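PDB 2RHF: DNA helicase RecQ from Deinococcus radiodurans, which probably couples ATP hydrolysis to 3'-5' unwinding of duplex DNA and is represented here by one of its C-terminal HRDC domains. Local coordinates for residues Leu7-Leu18 with Arg66-Leu75; Val28-Leu38 with Val52-Tyr63. One frame throughout, in Å; residues are numbered along the deposited sequence.

Both contacts belong to one compact HRDC domain, and both draw on helix 57-76. Contact 1 sets the later part of that helix (66-75) against helix 4-22, whereas contact 2 brings its first turns and the preceding residues 52-56 against helices 26-29 and 32-41. Along the chain contact 2 is nested inside the loop that contact 1 closes, and helix 57-76 thereby serves as the common element against which the first helix and the two short middle helices pack. The contact centres lie about 12 Å apart, on opposite sides of the chain's centre. Arg-15 ties them together directly: its NH1 probably hydrogen-bonds to Phe-30 O and Asn-32 OD1, fastening helix 4-22 to the intervening turn.

Contact 1 of 2, residues Leu7-Leu18 with Arg66-Leu75; sequences LSEALRELRREL and RILDAINTVL
With CG set anti to the backbone N (chi1 171°), Leu-14 sends CD2 against the backbone of the facing helix, 3.7 Å from Ile-67 CA, while its CD1 lies obliquely against the Arg-66 guanidinium. Arg-66 itself bends at chi2 and chi3, folding back across Leu-14 toward Glu-17. Its NH2 donates to Glu-17 OE1 over 3.1 Å in a salt bridge. The carboxylate is met on its anti side, somewhat out of its plane, which is turned 39° from that of the guanidinium. A water bridges the same pair, accepting from Arg-66 NE and donating to Glu-17 OE1. One face of the guanidinium carries Leu-18 CD2, 3.6 Å from Arg-66 NH1, and a second salt bridge, to Glu-21, engages NH1, so two acids of helix 4-22 hold the group.

Segments 7-18 and 66-75, on the first and last helices of the HRDC domain, run roughly antiparallel (143°), their axes 9.1 Å apart at closest approach. Small residues allow the close approach at Ala-10 and Ala-70, and Ala-10 CB presses on Val-74 CG2 at 3.4 Å, tighter than usual van der Waals contact. At the far end Leu-7 CD2 rests 3.7 Å from Val-74 CG1 and also reaches the side chain of Ile-71. Deeper in, Leu-11 CD2 packs more loosely among Ile-67, Ala-70 and Ile-71, its side chain also touching Leu-38 of helix 32-41.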
loop_
_atom_site.group_PDB
_atom_site.type_symbol
_atom_site.label_atom_id
_atom_site.label_comp_id
_atom_site.label_asym_id
_atom_site.label_seq_id
_atom_site.Cartn_x
_atom_site.Cartn_y
_atom_site.Cartn_z
ATOM N N LEU A 7 -1.460 10.379 -0.325
ATOM C CA LEU A 7 -1.245 8.957 -0.591
ATOM C C LEU A 7 -0.764 8.249 0.661
ATOM O O LEU A 7 -1.237 7.153 0.986
ATOM C CB LEU A 7 -0.236 8.788 -1.721
ATOM C CG LEU A 7 -0.757 9.158 -3.109
ATOM C CD1 LEU A 7 0.396 9.339 -4.089
ATOM C CD2 LEU A 7 -1.739 8.100 -3.616
ATOM N N SER A 8 0.185 8.868 1.363
ATOM C CA SER A 8 0.750 8.264 2.562
ATOM C C SER A 8 -0.314 8.064 3.638
ATOM O O SER A 8 -0.336 7.028 4.294
ATOM C CB SER A 8 1.893 9.121 3.103
ATOM O OG SER A 8 2.965 9.180 2.175
ATOM N N GLU A 9 -1.200 9.047 3.790
ATOM C CA GLU A 9 -2.299 8.934 4.748
ATOM C C GLU A 9 -3.238 7.781 4.389
ATOM O O GLU A 9 -3.617 6.999 5.260
ATOM C CB GLU A 9 -3.104 10.243 4.841
ATOM C CG GLU A 9 -4.403 10.086 5.681
ATOM C CD GLU A 9 -5.320 11.315 5.682
ATOM O OE1 GLU A 9 -4.851 12.424 5.358
ATOM O OE2 GLU A 9 -6.524 11.174 6.030
ATOM N N ALA A 10 -3.624 7.682 3.113
ATOM C CA ALA A 10 -4.513 6.602 2.694
ATOM C C ALA A 10 -3.854 5.255 2.928
ATOM O O ALA A 10 -4.511 4.308 3.361
ATOM C CB ALA A 10 -4.902 6.762 1.248
ATOM N N LEU A 11 -2.558 5.162 2.654
ATOM C CA LEU A 11 -1.859 3.909 2.867
ATOM C C LEU A 11 -1.752 3.553 4.356
ATOM O O LEU A 11 -1.867 2.383 4.718
ATOM C CB LEU A 11 -0.496 3.942 2.201
ATOM C CG LEU A 11 -0.557 3.954 0.671
ATOM C CD1 LEU A 11 0.774 4.421 0.109
ATOM C CD2 LEU A 11 -0.947 2.589 0.105
ATOM N N ARG A 12 -1.570 4.555 5.214
ATOM C CA ARG A 12 -1.594 4.310 6.653
ATOM C C ARG A 12 -2.977 3.859 7.120
ATOM O O ARG A 12 -3.098 2.976 7.972
ATOM C CB ARG A 12 -1.170 5.557 7.427
ATOM C CG ARG A 12 0.326 5.760 7.451
ATOM C CD ARG A 12 0.777 6.835 8.444
ATOM N NE ARG A 12 2.231 6.743 8.588
ATOM C CZ ARG A 12 3.112 7.286 7.746
ATOM N NH1 ARG A 12 2.704 8.035 6.733
ATOM N NH2 ARG A 12 4.410 7.097 7.930
ATOM N N GLU A 13 -4.025 4.469 6.562
ATOM C CA GLU A 13 -5.400 4.084 6.874
ATOM C C GLU A 13 -5.672 2.661 6.409
ATOM O O GLU A 13 -6.286 1.866 7.127
ATOM C CB GLU A 13 -6.379 5.076 6.240
ATOM C CG GLU A 13 -6.333 6.435 6.947
ATOM C CD GLU A 13 -6.998 7.576 6.187
ATOM O OE1 GLU A 13 -7.327 7.437 4.991
ATOM O OE2 GLU A 13 -7.171 8.652 6.805
ATOM N N LEU A 14 -5.213 2.326 5.211
ATOM C CA LEU A 14 -5.350 0.962 4.708
ATOM C C LEU A 14 -4.614 -0.008 5.626
ATOM O O LEU A 14 -5.145 -1.067 5.998
ATOM C CB LEU A 14 -4.810 0.846 3.294
ATOM C CG LEU A 14 -4.724 -0.593 2.776
ATOM C CD1 LEU A 14 -6.090 -1.277 2.722
ATOM C CD2 LEU A 14 -4.061 -0.627 1.431
ATOM N N ARG A 15 -3.383 0.329 5.984
ATOM C CA ARG A 15 -2.592 -0.550 6.835
ATOM C C ARG A 15 -3.321 -0.839 8.158
ATOM O O ARG A 15 -3.344 -1.985 8.612
ATOM C CB ARG A 15 -1.202 0.032 7.050
ATOM C CG ARG A 15 -0.271 -0.887 7.857
ATOM C CD ARG A 15 1.168 -0.455 7.767
ATOM N NE ARG A 15 1.383 0.861 8.366
ATOM C CZ ARG A 15 2.554 1.489 8.382
ATOM N NH1 ARG A 15 3.632 0.919 7.841
ATOM N NH2 ARG A 15 2.658 2.671 8.946
ATOM N N ARG A 16 -3.961 0.178 8.743
ATOM C CA ARG A 16 -4.749 -0.037 9.967
ATOM C C ARG A 16 -5.927 -0.982 9.755
ATOM O O ARG A 16 -6.221 -1.800 10.625
ATOM C CB ARG A 16 -5.202 1.285 10.568
ATOM C CG ARG A 16 -4.076 2.118 11.129
ATOM C CD ARG A 16 -4.561 3.510 11.552
ATOM N NE ARG A 16 -3.443 4.454 11.601
ATOM C CZ ARG A 16 -3.404 5.626 10.972
ATOM N NH1 ARG A 16 -4.442 6.057 10.250
ATOM N NH2 ARG A 16 -2.327 6.391 11.090
ATOM N N GLU A 17 -6.595 -0.884 8.601
ATOM C CA GLU A 17 -7.677 -1.826 8.277
ATOM C C GLU A 17 -7.141 -3.245 8.192
ATOM O O GLU A 17 -7.736 -4.187 8.725
ATOM C CB GLU A 17 -8.347 -1.461 6.955
ATOM C CG GLU A 17 -9.048 -0.124 6.978
ATOM C CD GLU A 17 -9.624 0.295 5.632
ATOM O OE1 GLU A 17 -9.370 -0.368 4.603
ATOM O OE2 GLU A 17 -10.352 1.320 5.624
ATOM N N LEU A 18 -6.016 -3.408 7.497
ATOM C CA LEU A 18 -5.422 -4.723 7.317
ATOM C C LEU A 18 -4.943 -5.312 8.640
ATOM O O LEU A 18 -5.081 -6.509 8.884
ATOM C CB LEU A 18 -4.286 -4.657 6.301
ATOM C CG LEU A 18 -4.714 -4.256 4.878
ATOM C CD1 LEU A 18 -3.491 -4.053 4.016
ATOM C CD2 LEU A 18 -5.669 -5.267 4.244
ATOM N N ARG A 66 -6.203 -4.057 -2.754
ATOM C CA ARG A 66 -6.543 -3.024 -1.772
ATOM C C ARG A 66 -5.575 -1.835 -1.838
ATOM O O ARG A 66 -5.990 -0.682 -1.691
ATOM C CB ARG A 66 -6.562 -3.599 -0.346
ATOM C CG ARG A 66 -7.537 -4.711 -0.068
ATOM C CD ARG A 66 -8.881 -4.193 0.340
ATOM N NE ARG A 66 -8.911 -3.537 1.647
ATOM C CZ ARG A 66 -9.019 -4.149 2.833
ATOM N NH1 ARG A 66 -9.064 -5.476 2.924
ATOM N NH2 ARG A 66 -9.077 -3.420 3.943
ATOM N N ILE A 67 -4.287 -2.111 -2.036
ATOM C CA ILE A 67 -3.294 -1.063 -2.171
ATOM C C ILE A 67 -3.574 -0.220 -3.412
ATOM O O ILE A 67 -3.561 1.015 -3.351
ATOM C CB ILE A 67 -1.873 -1.665 -2.217
ATOM C CG1 ILE A 67 -1.485 -2.230 -0.839
ATOM C CG2 ILE A 67 -0.855 -0.616 -2.687
ATOM C CD1 ILE A 67 -0.258 -3.145 -0.849
ATOM N N LEU A 68 -3.808 -0.865 -4.545
ATOM C CA LEU A 68 -4.096 -0.113 -5.778
ATOM C C LEU A 68 -5.337 0.740 -5.609
ATOM O O LEU A 68 -5.381 1.869 -6.075
ATOM C CB LEU A 68 -4.265 -1.053 -6.963
ATOM C CG LEU A 68 -3.015 -1.846 -7.363
ATOM C CD1 LEU A 68 -3.316 -2.732 -8.567
ATOM C CD2 LEU A 68 -1.824 -0.920 -7.660
ATOM N N ASP A 69 -6.350 0.200 -4.937
ATOM C CA ASP A 69 -7.599 0.923 -4.715
ATOM C C ASP A 69 -7.373 2.133 -3.797
ATOM O O ASP A 69 -7.958 3.197 -4.020
ATOM C CB ASP A 69 -8.635 -0.072 -4.159
ATOM C CG ASP A 69 -9.958 0.564 -3.770
ATOM O OD1 ASP A 69 -10.472 1.450 -4.497
ATOM O OD2 ASP A 69 -10.507 0.105 -2.741
ATOM N N ALA A 70 -6.541 1.989 -2.766
ATOM C CA ALA A 70 -6.221 3.132 -1.910
ATOM C C ALA A 70 -5.561 4.257 -2.728
ATOM O O ALA A 70 -5.946 5.426 -2.634
ATOM C CB ALA A 70 -5.322 2.709 -0.754
ATOM N N ILE A 71 -4.577 3.893 -3.541
ATOM C CA ILE A 71 -3.896 4.857 -4.388
ATOM C C ILE A 71 -4.886 5.518 -5.358
ATOM O O ILE A 71 -4.895 6.744 -5.502
ATOM C CB ILE A 71 -2.731 4.165 -5.123
ATOM C CG1 ILE A 71 -1.620 3.812 -4.114
ATOM C CG2 ILE A 71 -2.178 5.050 -6.248
ATOM C CD1 ILE A 71 -0.603 2.822 -4.625
ATOM N N ASN A 72 -5.723 4.719 -6.016
ATOM C CA ASN A 72 -6.687 5.259 -6.964
ATOM C C ASN A 72 -7.711 6.159 -6.323
ATOM O O ASN A 72 -8.125 7.155 -6.913
ATOM C CB ASN A 72 -7.373 4.130 -7.718
ATOM C CG ASN A 72 -6.461 3.500 -8.736
ATOM O OD1 ASN A 72 -5.623 4.176 -9.308
ATOM N ND2 ASN A 72 -6.614 2.215 -8.962
ATOM N N THR A 73 -8.113 5.833 -5.102
ATOM C CA THR A 73 -9.087 6.652 -4.400
ATOM C C THR A 73 -8.524 8.054 -4.172
ATOM O O THR A 73 -9.236 9.057 -4.323
ATOM C CB THR A 73 -9.525 5.980 -3.082
ATOM O OG1 THR A 73 -10.184 4.742 -3.382
ATOM C CG2 THR A 73 -10.503 6.860 -2.315
ATOM N N VAL A 74 -7.248 8.127 -3.810
ATOM C CA VAL A 74 -6.585 9.419 -3.639
ATOM C C VAL A 74 -6.381 10.135 -4.975
ATOM O O VAL A 74 -6.671 11.325 -5.095
ATOM C CB VAL A 74 -5.243 9.249 -2.897
ATOM C CG1 VAL A 74 -4.458 10.571 -2.888
ATOM C CG2 VAL A 74 -5.489 8.731 -1.490
ATOM N N LEU A 75 -5.866 9.430 -5.977
ATOM C CA LEU A 75 -5.535 10.095 -7.242
ATOM C C LEU A 75 -6.767 10.574 -7.991
ATOM O O LEU A 75 -6.726 11.626 -8.629
ATOM C CB LEU A 75 -4.721 9.179 -8.137
ATOM C CG LEU A 75 -3.322 8.810 -7.654
ATOM C CD1 LEU A 75 -2.681 7.835 -8.605
ATOM C CD2 LEU A 75 -2.452 10.025 -7.461
HETATM O O HOH W 1 -9.785 -0.840 1.802
#

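Contact 2 of 2, residues Val28-Leu38 with Val52-Tyr63; sequences VVFTNATLEAL and VPGLGEKRIEAY. With PO4 (phosphate ion), chain B.
The guanidinium of Arg-59 is engaged around its edge, with Val-28 O, Val-29 O and a phosphate ion all near its plane. NE and NH2 grip Val-28 O side-on. The NH2 bond to Val-28 O, 2.8 Å long, lies in the carbonyl plane on a lone pair. NE, 3.0 Å from Val-28 O, is tilted from that plane and bonds weakly to Val-29 O. The ring of Tyr-63 meets Val-29 O with its edge, CE1 being 3.5 Å from that oxygen, and carries Ala-62 CB over one face. A water joins Tyr-63 OH to Val-28 O.

The contact joins the short helices 26-29 and 32-41 of the HRDC domain to the start of its last helix and the Gly-54 turn before it. Thr-31 is the N-cap of helix 32-41, its OG1 accepting from Thr-34 N. Thr-34 OG1 and Gly-54 O share a water, and a side chain at Gly-54 would run into that hydroxyl. Leu-38 CD2 and Ala-37 CB pack on Val-52.

A leucine in place of Arg-59 would probably leave Val-28 O without two of its donors and the phosphate without both of its arginine donors. Arg-59 NH1 bonds nearly straight to phosphate O4 at 2.9 Å, and NH2 serves both O1 and Val-28 O. Lys-58 NZ reaches O3 over a longer 3.3 Å. The ion probably comes from the crystallisation liquor, consistent with a basic patch able to receive anions.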
loop_
_atom_site.group_PDB
_atom_site.type_symbol
_atom_site.label_atom_id
_atom_site.label_comp_id
_atom_site.label_asym_id
_atom_site.label_seq_id
_atom_site.Cartn_x
_atom_site.Cartn_y
_atom_site.Cartn_z
ATOM N N VAL A 28 4.332 -6.056 10.115
ATOM C CA VAL A 28 4.082 -7.298 9.401
ATOM C C VAL A 28 3.168 -7.082 8.188
ATOM O O VAL A 28 3.316 -7.773 7.187
ATOM C CB VAL A 28 3.530 -8.372 10.364
ATOM C CG1 VAL A 28 2.954 -9.573 9.623
ATOM C CG2 VAL A 28 4.635 -8.825 11.316
ATOM N N VAL A 29 2.250 -6.119 8.266
ATOM C CA VAL A 29 1.405 -5.783 7.116
ATOM C C VAL A 29 2.270 -5.209 5.979
ATOM O O VAL A 29 2.364 -5.810 4.920
ATOM C CB VAL A 29 0.215 -4.884 7.526
ATOM C CG1 VAL A 29 -0.541 -4.395 6.292
ATOM C CG2 VAL A 29 -0.719 -5.671 8.446
ATOM N N PHE A 30 2.881 -4.051 6.198
ATOM C CA PHE A 30 3.977 -3.566 5.359
ATOM C C PHE A 30 4.698 -2.443 6.068
ATOM O O PHE A 30 4.098 -1.684 6.819
ATOM C CB PHE A 30 3.563 -3.195 3.905
ATOM C CG PHE A 30 2.411 -2.217 3.783
ATOM C CD1 PHE A 30 2.624 -0.845 3.889
ATOM C CD2 PHE A 30 1.132 -2.672 3.486
ATOM C CE1 PHE A 30 1.578 0.053 3.731
ATOM C CE2 PHE A 30 0.071 -1.769 3.316
ATOM C CZ PHE A 30 0.297 -0.411 3.454
ATOM N N THR A 31 5.998 -2.338 5.839
ATOM C CA THR A 31 6.818 -1.424 6.610
ATOM C C THR A 31 6.691 0.015 6.114
ATOM O O THR A 31 6.152 0.274 5.025
ATOM C CB THR A 31 8.281 -1.824 6.544
ATOM O OG1 THR A 31 8.781 -1.500 5.246
ATOM C CG2 THR A 31 8.464 -3.328 6.819
ATOM N N ASN A 32 7.223 0.957 6.892
ATOM C CA ASN A 32 7.218 2.336 6.466
ATOM C C ASN A 32 8.039 2.584 5.212
ATOM O O ASN A 32 7.652 3.403 4.389
ATOM C CB ASN A 32 7.677 3.271 7.576
ATOM C CG ASN A 32 6.570 3.596 8.562
ATOM O OD1 ASN A 32 5.505 2.976 8.560
ATOM N ND2 ASN A 32 6.823 4.560 9.422
ATOM N N ALA A 33 9.161 1.886 5.035
ATOM C CA ALA A 33 9.929 2.048 3.793
ATOM C C ALA A 33 9.085 1.609 2.601
ATOM O O ALA A 33 9.105 2.244 1.540
ATOM C CB ALA A 33 11.236 1.270 3.845
ATOM N N THR A 34 8.342 0.522 2.765
ATOM C CA THR A 34 7.460 0.044 1.696
ATOM C C THR A 34 6.329 1.055 1.440
ATOM O O THR A 34 6.025 1.370 0.281
ATOM C CB THR A 34 6.912 -1.334 2.039
ATOM O OG1 THR A 34 8.002 -2.259 2.151
ATOM C CG2 THR A 34 5.940 -1.810 0.966
ATOM N N LEU A 35 5.735 1.572 2.512
ATOM C CA LEU A 35 4.694 2.584 2.413
ATOM C C LEU A 35 5.185 3.801 1.632
ATOM O O LEU A 35 4.498 4.290 0.715
ATOM C CB LEU A 35 4.222 2.962 3.810
ATOM C CG LEU A 35 2.959 3.819 3.913
ATOM C CD1 LEU A 35 2.303 3.610 5.253
ATOM C CD2 LEU A 35 3.258 5.289 3.696
ATOM N N GLU A 36 6.393 4.262 1.943
ATOM C CA GLU A 36 6.964 5.399 1.263
ATOM C C GLU A 36 7.209 5.124 -0.201
ATOM O O GLU A 36 6.991 5.997 -1.032
ATOM C CB GLU A 36 8.237 5.835 1.957
ATOM C CG GLU A 36 7.917 6.593 3.239
ATOM C CD GLU A 36 8.942 6.462 4.317
ATOM O OE1 GLU A 36 10.107 6.093 4.037
ATOM O OE2 GLU A 36 8.567 6.738 5.466
ATOM N N ALA A 37 7.667 3.920 -0.520
ATOM C CA ALA A 37 7.871 3.544 -1.911
ATOM C C ALA A 37 6.540 3.486 -2.670
ATOM O O ALA A 37 6.467 3.894 -3.830
ATOM C CB ALA A 37 8.614 2.214 -1.991
ATOM N N LEU A 38 5.489 2.987 -2.028
ATOM C CA LEU A 38 4.160 2.982 -2.635
ATOM C C LEU A 38 3.678 4.386 -2.935
ATOM O O LEU A 38 3.153 4.661 -4.016
ATOM C CB LEU A 38 3.163 2.243 -1.742
ATOM C CG LEU A 38 3.351 0.730 -1.621
ATOM C CD1 LEU A 38 2.521 0.164 -0.487
ATOM C CD2 LEU A 38 3.022 0.026 -2.959
ATOM N N VAL A 52 7.904 -2.650 -6.467
ATOM C CA VAL A 52 8.013 -1.878 -5.225
ATOM C C VAL A 52 8.921 -2.584 -4.211
ATOM O O VAL A 52 8.617 -3.701 -3.794
ATOM C CB VAL A 52 6.628 -1.651 -4.591
ATOM C CG1 VAL A 52 6.767 -0.921 -3.244
ATOM C CG2 VAL A 52 5.745 -0.857 -5.545
ATOM N N PRO A 53 10.046 -1.929 -3.807
ATOM C CA PRO A 53 10.941 -2.546 -2.821
ATOM C C PRO A 53 10.252 -2.886 -1.503
ATOM O O PRO A 53 9.495 -2.079 -0.956
ATOM C CB PRO A 53 12.017 -1.472 -2.593
ATOM C CG PRO A 53 11.995 -0.637 -3.803
ATOM C CD PRO A 53 10.567 -0.627 -4.274
ATOM N N GLY A 54 10.517 -4.087 -1.002
ATOM C CA GLY A 54 10.081 -4.473 0.321
ATOM C C GLY A 54 8.677 -5.025 0.414
ATOM O O GLY A 54 8.282 -5.510 1.471
ATOM N N LEU A 55 7.905 -4.954 -0.678
ATOM C CA LEU A 55 6.526 -5.423 -0.631
ATOM C C LEU A 55 6.434 -6.944 -0.734
ATOM O O LEU A 55 6.004 -7.595 0.197
ATOM C CB LEU A 55 5.657 -4.720 -1.683
ATOM C CG LEU A 55 4.168 -5.045 -1.646
ATOM C CD1 LEU A 55 3.546 -4.670 -0.313
ATOM C CD2 LEU A 55 3.463 -4.342 -2.782
ATOM N N GLY A 56 6.864 -7.504 -1.863
ATOM C CA GLY A 56 6.962 -8.964 -2.026
ATOM C C GLY A 56 5.686 -9.631 -2.489
ATOM O O GLY A 56 4.593 -9.075 -2.361
ATOM N N GLU A 57 5.822 -10.847 -3.013
ATOM C CA GLU A 57 4.702 -11.535 -3.638
ATOM C C GLU A 57 3.568 -11.916 -2.689
ATOM O O GLU A 57 2.392 -11.841 -3.064
ATOM C CB GLU A 57 5.170 -12.763 -4.417
ATOM C CG GLU A 57 4.043 -13.477 -5.162
ATOM C CD GLU A 57 3.390 -12.626 -6.260
ATOM O OE1 GLU A 57 3.914 -11.538 -6.596
ATOM O OE2 GLU A 57 2.347 -13.055 -6.795
ATOM N N LYS A 58 3.903 -12.325 -1.468
ATOM C CA LYS A 58 2.870 -12.719 -0.527
ATOM C C LYS A 58 1.906 -11.552 -0.278
ATOM O O LYS A 58 0.687 -11.726 -0.278
ATOM C CB LYS A 58 3.495 -13.207 0.780
ATOM C CG LYS A 58 2.512 -13.816 1.753
ATOM C CD LYS A 58 3.208 -14.309 3.008
ATOM C CE LYS A 58 2.245 -15.047 3.906
ATOM N NZ LYS A 58 2.953 -15.643 5.065
ATOM N N ARG A 59 2.465 -10.370 -0.068
ATOM C CA ARG A 59 1.670 -9.189 0.216
ATOM C C ARG A 59 0.995 -8.636 -1.039
ATOM O O ARG A 59 -0.085 -8.064 -0.958
ATOM C CB ARG A 59 2.522 -8.146 0.914
ATOM C CG ARG A 59 2.806 -8.535 2.364
ATOM C CD ARG A 59 3.937 -7.761 2.998
ATOM N NE ARG A 59 4.168 -8.229 4.377
ATOM C CZ ARG A 59 4.779 -9.376 4.699
ATOM N NH1 ARG A 59 5.252 -10.181 3.752
ATOM N NH2 ARG A 59 4.911 -9.722 5.974
ATOM N N ILE A 60 1.607 -8.807 -2.209
ATOM C CA ILE A 60 0.910 -8.447 -3.444
ATOM C C ILE A 60 -0.352 -9.285 -3.598
ATOM O O ILE A 60 -1.428 -8.764 -3.919
ATOM C CB ILE A 60 1.831 -8.555 -4.666
ATOM C CG1 ILE A 60 2.903 -7.470 -4.587
ATOM C CG2 ILE A 60 1.032 -8.454 -5.977
ATOM C CD1 ILE A 60 4.033 -7.627 -5.545
ATOM N N GLU A 61 -0.243 -10.582 -3.335
ATOM C CA GLU A 61 -1.403 -11.450 -3.436
ATOM C C GLU A 61 -2.477 -11.116 -2.410
ATOM O O GLU A 61 -3.660 -11.040 -2.745
ATOM C CB GLU A 61 -0.983 -12.908 -3.351
ATOM C CG GLU A 61 -0.174 -13.337 -4.557
ATOM C CD GLU A 61 0.228 -14.791 -4.528
ATOM O OE1 GLU A 61 -0.343 -15.558 -3.728
ATOM O OE2 GLU A 61 1.117 -15.163 -5.319
ATOM N N ALA A 62 -2.064 -10.882 -1.169
ATOM C CA ALA A 62 -3.002 -10.643 -0.088
ATOM C C ALA A 62 -3.615 -9.247 -0.140
ATOM O O ALA A 62 -4.807 -9.088 0.118
ATOM C CB ALA A 62 -2.325 -10.863 1.254
ATOM N N TYR A 63 -2.788 -8.241 -0.447
ATOM C CA TYR A 63 -3.154 -6.832 -0.244
ATOM C C TYR A 63 -3.119 -6.004 -1.509
ATOM O O TYR A 63 -3.472 -4.833 -1.462
ATOM C CB TYR A 63 -2.218 -6.150 0.767
ATOM C CG TYR A 63 -2.008 -6.871 2.078
ATOM C CD1 TYR A 63 -0.751 -6.882 2.678
ATOM C CD2 TYR A 63 -3.054 -7.526 2.733
ATOM C CE1 TYR A 63 -0.544 -7.523 3.892
ATOM C CE2 TYR A 63 -2.851 -8.178 3.937
ATOM C CZ TYR A 63 -1.601 -8.172 4.510
ATOM O OH TYR A 63 -1.414 -8.833 5.707
HETATM P P PO4 B . 6.649 -13.253 5.645
HETATM O O1 PO4 B . 5.786 -12.442 6.586
HETATM O O2 PO4 B . 8.024 -13.458 6.252
HETATM O O3 PO4 B . 6.055 -14.632 5.396
HETATM O O4 PO4 B . 6.757 -12.575 4.295
HETATM O O HOH W 2 1.151 -9.344 6.187
HETATM O O HOH W 3 6.855 -4.229 3.732
#